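PDB 4L1M: E3 ubiquitin-protein ligase HERC2 from Homo sapiens, which is a HECT-type E3 ubiquitin ligase that probably attaches ubiquitin to target proteins, and is represented here by its first RCC1-like beta-propeller domain. Local coordinates for residues Ala59-Arg64 against Ile100-Asp105; Gly106-Ala111 against Ile158-Thr163; Gly116-Trp121 against Lys141-Phe146. One frame throughout, in Å; residues are numbered along the deposited sequence.

Contact 1. Residues Ala59-Arg64 against Ile100-Asp105. With SO4 (sulfate ion), chain G.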
loop_
_atom_site.group_PDB
_atom_site.type_symbol
_atom_site.label_atom_id
_atom_site.label_comp_id
_atom_site.label_asym_id
_atom_site.label_seq_id
_atom_site.Cartn_x
_atom_site.Cartn_y
_atom_site.Cartn_z
ATOM N N ALA A 59 -4.497 -4.995 5.300
ATOM C CA ALA A 59 -4.547 -3.651 4.754
ATOM C C ALA A 59 -4.761 -2.649 5.895
ATOM O O ALA A 59 -5.784 -2.655 6.555
ATOM C CB ALA A 59 -5.661 -3.538 3.749
ATOM N N CYS A 60 -3.768 -1.800 6.107
ATOM C CA CYS A 60 -3.748 -0.917 7.227
ATOM C C CYS A 60 -4.352 0.427 6.851
ATOM O O CYS A 60 -3.862 1.094 5.950
ATOM C CB CYS A 60 -2.305 -0.740 7.693
ATOM S SG CYS A 60 -1.607 -2.219 8.485
ATOM N N ALA A 61 -5.405 0.817 7.560
ATOM C CA ALA A 61 -5.948 2.164 7.440
ATOM C C ALA A 61 -5.429 3.012 8.599
ATOM O O ALA A 61 -4.487 2.616 9.291
ATOM C CB ALA A 61 -7.457 2.132 7.401
ATOM N N GLU A 62 -6.013 4.181 8.809
ATOM C CA GLU A 62 -5.493 5.093 9.834
ATOM C C GLU A 62 -5.824 4.700 11.272
ATOM O O GLU A 62 -4.948 4.788 12.130
ATOM C CB GLU A 62 -5.944 6.522 9.587
ATOM C CG GLU A 62 -5.096 7.534 10.353
ATOM C CD GLU A 62 -5.737 8.906 10.420
ATOM O OE1 GLU A 62 -6.616 9.107 11.289
ATOM O OE2 GLU A 62 -5.359 9.771 9.605
ATOM N N LYS A 63 -7.068 4.303 11.544
ATOM C CA LYS A 63 -7.458 3.915 12.916
ATOM C C LYS A 63 -7.676 2.421 13.073
ATOM O O LYS A 63 -7.841 1.929 14.180
ATOM C CB LYS A 63 -8.751 4.627 13.351
ATOM C CG LYS A 63 -8.743 6.147 13.265
ATOM C CD LYS A 63 -7.766 6.799 14.245
ATOM C CE LYS A 63 -8.086 8.296 14.416
ATOM N NZ LYS A 63 -6.874 9.168 14.410
ATOM N N ARG A 64 -7.699 1.701 11.967
ATOM C CA ARG A 64 -7.956 0.277 12.001
ATOM C C ARG A 64 -7.324 -0.444 10.812
ATOM O O ARG A 64 -6.749 0.185 9.919
ATOM C CB ARG A 64 -9.444 0.024 12.052
ATOM C CG ARG A 64 -10.239 0.685 10.957
ATOM C CD ARG A 64 -11.736 0.494 11.184
ATOM N NE ARG A 64 -12.196 0.946 12.517
ATOM C CZ ARG A 64 -12.594 0.126 13.511
ATOM N NH1 ARG A 64 -12.606 -1.230 13.386
ATOM N NH2 ARG A 64 -13.009 0.658 14.657
ATOM N N ILE A 100 -7.751 -7.040 -0.607
ATOM C CA ILE A 100 -8.242 -5.915 0.134
ATOM C C ILE A 100 -7.280 -4.758 -0.018
ATOM O O ILE A 100 -6.127 -4.933 -0.335
ATOM C CB ILE A 100 -8.401 -6.248 1.636
ATOM C CG1 ILE A 100 -7.130 -6.912 2.183
ATOM C CG2 ILE A 100 -9.616 -7.111 1.841
ATOM C CD1 ILE A 100 -7.174 -7.249 3.667
ATOM N N ALA A 101 -7.764 -3.558 0.238
ATOM C CA ALA A 101 -6.911 -2.399 0.184
ATOM C C ALA A 101 -7.426 -1.312 1.095
ATOM O O ALA A 101 -8.617 -1.231 1.404
ATOM C CB ALA A 101 -6.826 -1.882 -1.241
ATOM N N ALA A 102 -6.493 -0.468 1.494
ATOM C CA ALA A 102 -6.745 0.673 2.312
ATOM C C ALA A 102 -5.420 1.391 2.363
ATOM O O ALA A 102 -4.432 0.833 1.984
ATOM C CB ALA A 102 -7.183 0.268 3.705
ATOM N N HIS A 103 -5.402 2.620 2.858
ATOM C CA HIS A 103 -4.193 3.421 2.884
ATOM C C HIS A 103 -3.930 3.830 4.303
ATOM O O HIS A 103 -4.867 4.131 5.034
ATOM C CB HIS A 103 -4.398 4.662 2.036
ATOM C CG HIS A 103 -3.169 5.469 1.872
ATOM N ND1 HIS A 103 -2.818 6.457 2.760
ATOM C CD2 HIS A 103 -2.189 5.424 0.944
ATOM C CE1 HIS A 103 -1.665 6.982 2.394
ATOM N NE2 HIS A 103 -1.274 6.385 1.283
ATOM N N SER A 104 -2.665 3.904 4.700
ATOM C CA SER A 104 -2.350 4.083 6.126
ATOM C C SER A 104 -2.772 5.465 6.722
ATOM O O SER A 104 -2.826 5.623 7.947
ATOM C CB SER A 104 -0.876 3.761 6.368
ATOM O OG SER A 104 -0.087 4.820 5.956
ATOM N N ASP A 105 -3.051 6.443 5.865
ATOM C CA ASP A 105 -3.579 7.748 6.284
ATOM C C ASP A 105 -5.048 7.898 5.854
ATOM O O ASP A 105 -5.566 9.019 5.791
ATOM C CB ASP A 105 -2.738 8.912 5.684
ATOM C CG ASP A 105 -1.212 8.796 6.015
ATOM O OD1 ASP A 105 -0.862 8.500 7.195
ATOM O OD2 ASP A 105 -0.351 9.007 5.101
HETATM S S SO4 G . -12.334 4.823 10.642
HETATM O O1 SO4 G . -12.699 3.909 11.751
HETATM O O2 SO4 G . -12.546 6.227 11.091
HETATM O O3 SO4 G . -10.901 4.608 10.284
HETATM O O4 SO4 G . -13.159 4.525 9.433
#
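Ala59-Glu62 runs beside Ile100-Asp105 in nearly the same direction, the touching parts being 23° apart, and no hydrogen bond joins the two backbones. Each segment leaves the first strand of a four-stranded blade, so two neighbouring blades of the propeller meet here. Where the strands give way to loops, CA-H groups face carbonyls instead. Ala61 CA lies 3.3 Å from His103 O, with an angle of 160° at the hydrogen. Glu62 CA stands at the same distance, 3.3 Å, from Ser104 O but is less well aligned.

The side chains that mesh are small. Ala59 CB points toward the other segment and rests 4.0 Å from Ile100 CG1 and 4.1 Å from Ala102 CB. Ala102 CB also meets Ala61 CB, so it touches two alanines of the opposing segment. Ile100 lays its CD1 beside Ala59 N.

Glu62 lies at the loop end of the contact. Its CG is anti to the backbone N (chi1 -162°), and the chain runs on extended, with CB and CG passing Ser104 O. Lys63 NZ meets Glu62 OE1 from above the carboxylate plane, at 3.1 Å, in a salt bridge. On the other segment, Asp105 N donates to His103 ND1 at 3.1 Å, which ties the turn together. The Asp105 carboxylate is held by Ser320 and Ser214, from other blades. Arg64 NE donates to O1 of a sulfate ion at 3.1 Å, and NH1 bonds to Thr76.

Between these segments the joint is methyl packing and CA-H...O contacts. A backbone bond from Glu62 to Gly106 adds a conventional link between the blades. The salt bridge to Lys63 would be expected to offset the negative charge of Glu62, whose OE2 is not far from the Asp105 carboxylate.

Contact 2. Residues Gly106-Ala111 against Ile158-Thr163. With SO4 (sulfate ion), chain G.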
loop_
_atom_site.group_PDB
_atom_site.type_symbol
_atom_site.label_atom_id
_atom_site.label_comp_id
_atom_site.label_asym_id
_atom_site.label_seq_id
_atom_site.Cartn_x
_atom_site.Cartn_y
_atom_site.Cartn_z
ATOM N N GLY A 106 -5.717 6.773 5.570
ATOM C CA GLY A 106 -7.079 6.777 5.002
ATOM C C GLY A 106 -8.189 6.198 5.875
ATOM O O GLY A 106 -7.929 5.598 6.916
ATOM N N HIS A 107 -9.421 6.383 5.413
ATOM C CA HIS A 107 -10.651 6.011 6.125
ATOM C C HIS A 107 -11.649 5.355 5.163
ATOM O O HIS A 107 -12.865 5.509 5.320
ATOM C CB HIS A 107 -11.322 7.274 6.766
ATOM C CG HIS A 107 -10.422 8.011 7.701
ATOM N ND1 HIS A 107 -10.469 7.833 9.069
ATOM C CD2 HIS A 107 -9.400 8.875 7.466
ATOM C CE1 HIS A 107 -9.527 8.568 9.640
ATOM N NE2 HIS A 107 -8.859 9.204 8.690
ATOM N N HIS A 108 -11.150 4.695 4.134
ATOM C CA HIS A 108 -12.013 3.950 3.258
ATOM C C HIS A 108 -11.312 2.698 2.805
ATOM O O HIS A 108 -10.102 2.610 2.890
ATOM C CB HIS A 108 -12.531 4.791 2.095
ATOM C CG HIS A 108 -11.538 5.014 0.997
ATOM N ND1 HIS A 108 -10.390 5.755 1.175
ATOM C CD2 HIS A 108 -11.560 4.659 -0.310
ATOM C CE1 HIS A 108 -9.736 5.826 0.030
ATOM N NE2 HIS A 108 -10.425 5.168 -0.887
ATOM N N TYR A 109 -12.097 1.731 2.344
ATOM C CA TYR A 109 -11.610 0.388 2.107
ATOM C C TYR A 109 -12.123 -0.078 0.763
ATOM O O TYR A 109 -13.221 0.313 0.354
ATOM C CB TYR A 109 -12.111 -0.526 3.223
ATOM C CG TYR A 109 -11.975 0.134 4.570
ATOM C CD1 TYR A 109 -10.802 0.043 5.297
ATOM C CD2 TYR A 109 -12.997 0.919 5.073
ATOM C CE1 TYR A 109 -10.659 0.680 6.516
ATOM C CE2 TYR A 109 -12.872 1.567 6.279
ATOM C CZ TYR A 109 -11.700 1.447 7.006
ATOM O OH TYR A 109 -11.592 2.123 8.217
ATOM N N LEU A 110 -11.326 -0.903 0.088
ATOM C CA LEU A 110 -11.773 -1.669 -1.068
ATOM C C LEU A 110 -11.569 -3.172 -0.848
ATOM O O LEU A 110 -10.622 -3.593 -0.186
ATOM C CB LEU A 110 -10.963 -1.285 -2.291
ATOM C CG LEU A 110 -11.015 0.157 -2.721
ATOM C CD1 LEU A 110 -10.183 0.306 -3.985
ATOM C CD2 LEU A 110 -12.429 0.614 -2.996
ATOM N N ALA A 111 -12.450 -3.961 -1.446
ATOM C CA ALA A 111 -12.314 -5.385 -1.434
ATOM C C ALA A 111 -12.643 -5.939 -2.805
ATOM O O ALA A 111 -13.566 -5.460 -3.458
ATOM C CB ALA A 111 -13.231 -5.977 -0.390
ATOM N N ILE A 158 -6.353 -3.666 -6.751
ATOM C CA ILE A 158 -7.014 -2.517 -6.138
ATOM C C ILE A 158 -6.058 -1.731 -5.221
ATOM O O ILE A 158 -5.092 -2.284 -4.670
ATOM C CB ILE A 158 -8.247 -2.921 -5.318
ATOM C CG1 ILE A 158 -7.928 -4.085 -4.395
ATOM C CG2 ILE A 158 -9.388 -3.271 -6.244
ATOM C CD1 ILE A 158 -8.976 -4.332 -3.325
ATOM N N ALA A 159 -6.315 -0.437 -5.085
ATOM C CA ALA A 159 -5.443 0.395 -4.300
ATOM C C ALA A 159 -6.217 1.573 -3.778
ATOM O O ALA A 159 -7.152 2.017 -4.412
ATOM C CB ALA A 159 -4.278 0.863 -5.147
ATOM N N CYS A 160 -5.790 2.092 -2.628
ATOM C CA CYS A 160 -6.344 3.292 -2.058
ATOM C C CYS A 160 -5.275 4.344 -1.797
ATOM O O CYS A 160 -4.133 4.029 -1.418
ATOM C CB CYS A 160 -6.994 2.974 -0.730
ATOM S SG CYS A 160 -8.445 1.927 -0.846
ATOM N N GLY A 161 -5.673 5.597 -1.966
ATOM C CA GLY A 161 -4.946 6.734 -1.428
ATOM C C GLY A 161 -5.656 7.207 -0.187
ATOM O O GLY A 161 -6.600 6.563 0.287
ATOM N N SER A 162 -5.206 8.327 0.366
ATOM C CA SER A 162 -5.884 8.895 1.542
ATOM C C SER A 162 -7.268 9.386 1.165
ATOM O O SER A 162 -8.192 9.264 1.957
ATOM C CB SER A 162 -5.067 10.030 2.167
ATOM O OG SER A 162 -4.845 11.046 1.217
ATOM N N THR A 163 -7.411 9.913 -0.049
ATOM C CA THR A 163 -8.686 10.462 -0.491
ATOM C C THR A 163 -9.148 10.011 -1.877
ATOM O O THR A 163 -10.060 10.609 -2.450
ATOM C CB THR A 163 -8.628 12.003 -0.489
ATOM O OG1 THR A 163 -7.620 12.435 -1.401
ATOM C CG2 THR A 163 -8.330 12.530 0.913
HETATM S S SO4 G . -12.334 4.823 10.642
HETATM O O1 SO4 G . -12.699 3.909 11.751
HETATM O O2 SO4 G . -12.546 6.227 11.091
HETATM O O3 SO4 G . -10.901 4.608 10.284
HETATM O O4 SO4 G . -13.159 4.525 9.433
#
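Ile158 opens the contact by reaching across to Leu110. Its CD1 lies 3.6 Å from Leu110 O and 3.8 Å from Leu110 CB. Strands 158-160 and 108-111 run antiparallel, 176° between their directions, with axes 7.3 Å apart. They belong to different blades and share no hydrogen bond, so side chains fill the gap.

Ala159 turns its methyl away but offers its backbone. Leu110 CD1 packs 3.5 Å from Ala159 O.

Cys160 sits at the middle of the interface. Its SG is anti to the carbonyl carbon (chi1 -67°) and lies against two residues at once. One is Leu110, with CG at 3.6 Å from the sulfur. The other is the His108 ring: the sulfur lies over its face, 4.2 Å from the centroid and 28° off the normal.

Gly161 follows. Its carbonyl O comes to the edge of the same ring, near its plane and nearest to His108 CE1. The imidazole thus has sulfur over one face and a carbonyl at its rim. His108 NE2 is hydrogen-bonded to Ser165, which should fix the rotation of the ring.

Ser162 turns its side chain away, but its backbone passes beside Gly106, with Ser162 O 4.1 Å from Gly106 CA.

Tyr109 leaves its backbone on the side away from Ile158-Thr163. Its OH donates to O4 of the sulfate that Arg64 also holds, and His107 ND1 makes a weak bond to O2 of the same ion. The anion was probably acquired from the crystallisation liquor.

Face-to-face packing of one blade's second strand on the next blade's first strand is characteristic of a beta-propeller, here of the RCC1 family.

Contact 3. Residues Gly116-Trp121 against Lys141-Phe146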
loop_
_atom_site.group_PDB
_atom_site.type_symbol
_atom_site.label_atom_id
_atom_site.label_comp_id
_atom_site.label_asym_id
_atom_site.label_seq_id
_atom_site.Cartn_x
_atom_site.Cartn_y
_atom_site.Cartn_z
ATOM N N GLY A 116 -14.545 -10.968 -9.612
ATOM C CA GLY A 116 -14.293 -9.660 -10.225
ATOM C C GLY A 116 -15.006 -8.439 -9.643
ATOM O O GLY A 116 -14.640 -7.311 -9.973
ATOM N N GLU A 117 -16.034 -8.638 -8.816
ATOM C CA GLU A 117 -16.764 -7.515 -8.212
ATOM C C GLU A 117 -15.895 -6.770 -7.206
ATOM O O GLU A 117 -15.183 -7.394 -6.392
ATOM C CB GLU A 117 -18.043 -7.968 -7.486
ATOM C CG GLU A 117 -19.105 -8.601 -8.354
ATOM C CD GLU A 117 -19.036 -10.116 -8.301
ATOM O OE1 GLU A 117 -17.918 -10.677 -8.454
ATOM O OE2 GLU A 117 -20.101 -10.747 -8.096
ATOM N N VAL A 118 -15.987 -5.436 -7.239
ATOM C CA VAL A 118 -15.252 -4.563 -6.301
ATOM C C VAL A 118 -16.231 -3.937 -5.314
ATOM O O VAL A 118 -17.297 -3.468 -5.715
ATOM C CB VAL A 118 -14.521 -3.442 -7.043
ATOM C CG1 VAL A 118 -13.711 -2.599 -6.079
ATOM C CG2 VAL A 118 -13.613 -4.015 -8.107
ATOM N N TYR A 119 -15.881 -3.958 -4.030
ATOM C CA TYR A 119 -16.718 -3.381 -2.978
ATOM C C TYR A 119 -15.987 -2.234 -2.352
ATOM O O TYR A 119 -14.767 -2.257 -2.261
ATOM C CB TYR A 119 -17.013 -4.399 -1.877
ATOM C CG TYR A 119 -17.791 -5.576 -2.343
ATOM C CD1 TYR A 119 -17.184 -6.586 -3.074
ATOM C CD2 TYR A 119 -19.151 -5.692 -2.057
ATOM C CE1 TYR A 119 -17.907 -7.690 -3.500
ATOM C CE2 TYR A 119 -19.883 -6.789 -2.468
ATOM C CZ TYR A 119 -19.256 -7.786 -3.190
ATOM O OH TYR A 119 -19.977 -8.866 -3.628
ATOM N N SER A 120 -16.728 -1.228 -1.913
ATOM C CA SER A 120 -16.104 -0.090 -1.229
ATOM C C SER A 120 -16.937 0.316 -0.048
ATOM O O SER A 120 -18.154 0.149 -0.055
ATOM C CB SER A 120 -15.945 1.097 -2.183
ATOM O OG SER A 120 -17.214 1.582 -2.584
ATOM N N TRP A 121 -16.290 0.820 0.976
ATOM C CA TRP A 121 -17.020 1.422 2.084
ATOM C C TRP A 121 -16.146 2.388 2.877
ATOM O O TRP A 121 -14.943 2.521 2.612
ATOM C CB TRP A 121 -17.660 0.348 2.983
ATOM C CG TRP A 121 -16.729 -0.521 3.780
ATOM C CD1 TRP A 121 -16.574 -0.498 5.136
ATOM C CD2 TRP A 121 -15.875 -1.572 3.303
ATOM N NE1 TRP A 121 -15.661 -1.434 5.523
ATOM C CE2 TRP A 121 -15.214 -2.106 4.423
ATOM C CE3 TRP A 121 -15.579 -2.085 2.046
ATOM C CZ2 TRP A 121 -14.287 -3.150 4.326
ATOM C CZ3 TRP A 121 -14.659 -3.144 1.944
ATOM C CH2 TRP A 121 -14.026 -3.654 3.074
ATOM N N LYS A 141 -20.349 -1.974 -0.367
ATOM C CA LYS A 141 -21.279 -1.870 -1.452
ATOM C C LYS A 141 -20.548 -2.108 -2.766
ATOM O O LYS A 141 -19.445 -1.598 -2.976
ATOM C CB LYS A 141 -21.902 -0.471 -1.470
ATOM C CG LYS A 141 -22.964 -0.305 -2.546
ATOM C CD LYS A 141 -23.628 1.052 -2.483
ATOM C CE LYS A 141 -24.726 1.161 -3.514
ATOM N NZ LYS A 141 -24.877 2.578 -3.932
ATOM N N VAL A 142 -21.189 -2.847 -3.659
ATOM C CA VAL A 142 -20.600 -3.173 -4.952
ATOM C C VAL A 142 -20.472 -1.893 -5.743
ATOM O O VAL A 142 -21.410 -1.118 -5.776
ATOM C CB VAL A 142 -21.491 -4.141 -5.782
ATOM C CG1 VAL A 142 -20.854 -4.427 -7.128
ATOM C CG2 VAL A 142 -21.687 -5.444 -5.046
ATOM N N ILE A 143 -19.320 -1.686 -6.368
ATOM C CA ILE A 143 -19.167 -0.617 -7.333
ATOM C C ILE A 143 -19.670 -1.148 -8.661
ATOM O O ILE A 143 -18.960 -1.876 -9.361
ATOM C CB ILE A 143 -17.716 -0.164 -7.490
ATOM C CG1 ILE A 143 -17.142 0.334 -6.155
ATOM C CG2 ILE A 143 -17.630 0.925 -8.546
ATOM C CD1 ILE A 143 -15.691 0.794 -6.258
ATOM N N SER A 144 -20.899 -0.780 -9.009
ATOM C CA SER A 144 -21.541 -1.309 -10.202
ATOM C C SER A 144 -20.811 -0.934 -11.502
ATOM O O SER A 144 -20.897 -1.652 -12.473
ATOM C CB SER A 144 -22.997 -0.877 -10.267
ATOM O OG SER A 144 -23.074 0.522 -10.416
ATOM N N ALA A 145 -20.064 0.158 -11.517
ATOM C CA ALA A 145 -19.230 0.464 -12.681
ATOM C C ALA A 145 -18.328 -0.718 -13.107
ATOM O O ALA A 145 -17.998 -0.832 -14.264
ATOM C CB ALA A 145 -18.381 1.700 -12.412
ATOM N N PHE A 146 -17.918 -1.583 -12.186
ATOM C CA PHE A 146 -17.060 -2.703 -12.551
ATOM C C PHE A 146 -17.814 -4.032 -12.743
ATOM O O PHE A 146 -17.218 -5.009 -13.192
ATOM C CB PHE A 146 -15.961 -2.899 -11.503
ATOM C CG PHE A 146 -14.940 -1.811 -11.491
ATOM C CD1 PHE A 146 -14.236 -1.486 -12.650
ATOM C CD2 PHE A 146 -14.672 -1.104 -10.327
ATOM C CE1 PHE A 146 -13.299 -0.474 -12.642
ATOM C CE2 PHE A 146 -13.729 -0.102 -10.309
ATOM C CZ PHE A 146 -13.038 0.210 -11.460
#
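Val142 leans its CG2 on the Tyr119 ring in the outer half of a propeller blade, where the third and fourth strands of an antiparallel meander pair up. Tyr119 and Val142 form a non-hydrogen-bonded pair, with both side chains on the same face of the sheet. The valine methyl lies nearest CE2 of the tyrosine, and the two side chains cross obliquely. Tyr119 also packs on Pro140 and Leu92.

Ser120 and Lys141 form the neighbouring hydrogen-bonded pair, whose side chains lie on the face opposite Tyr119 and Val142. Ser120 N bonds Lys141 O at 2.9 Å, and Lys141 N returns a bond to Ser120 O at 3.1 Å. Ser120 OG is taken by Leu129 O, from the loop that links the two strands.

After Val142, residues 143-146 bring Ile143 and Phe146 to Val118. The Val118 methyls diverge to serve two partners. CG1, anti to the backbone N (chi1 -177°), meets Ile143 CD1 at 3.9 Å. CG2 meets Phe146 CD2 at 3.8 Å, at a slant to the ring. Val155, of the next blade, touches both Val118 and Phe146, so this hydrophobic group reaches across the blade boundary.

A short 3-10 turn brings Phe146 back, and Phe146 N bonds Ile143 O. The strand pairing ends in a nearly straight bond from Ile143 N to Val118 O, 2.8 Å long with 173° at the hydrogen.

Overall arrangement
Contacts 1, 2 and 3 all involve the blade formed by strands 97-101, 108-113, 118-122 and 140-142. Contact 1 joins its first strand to the preceding blade. Contact 2 joins its second strand to the following blade. Contact 3 lies within the blade, farther from the centre of the chain. The centres of contacts 1 and 2 are about 7 Å apart, those of 2 and 3 about 13 Å, and those of 1 and 3 about 18 Å. Contact 1 closes before the others open, and contact 3 is nested inside the loop of contact 2. Together they tie one blade internally and to both its neighbours in the propeller.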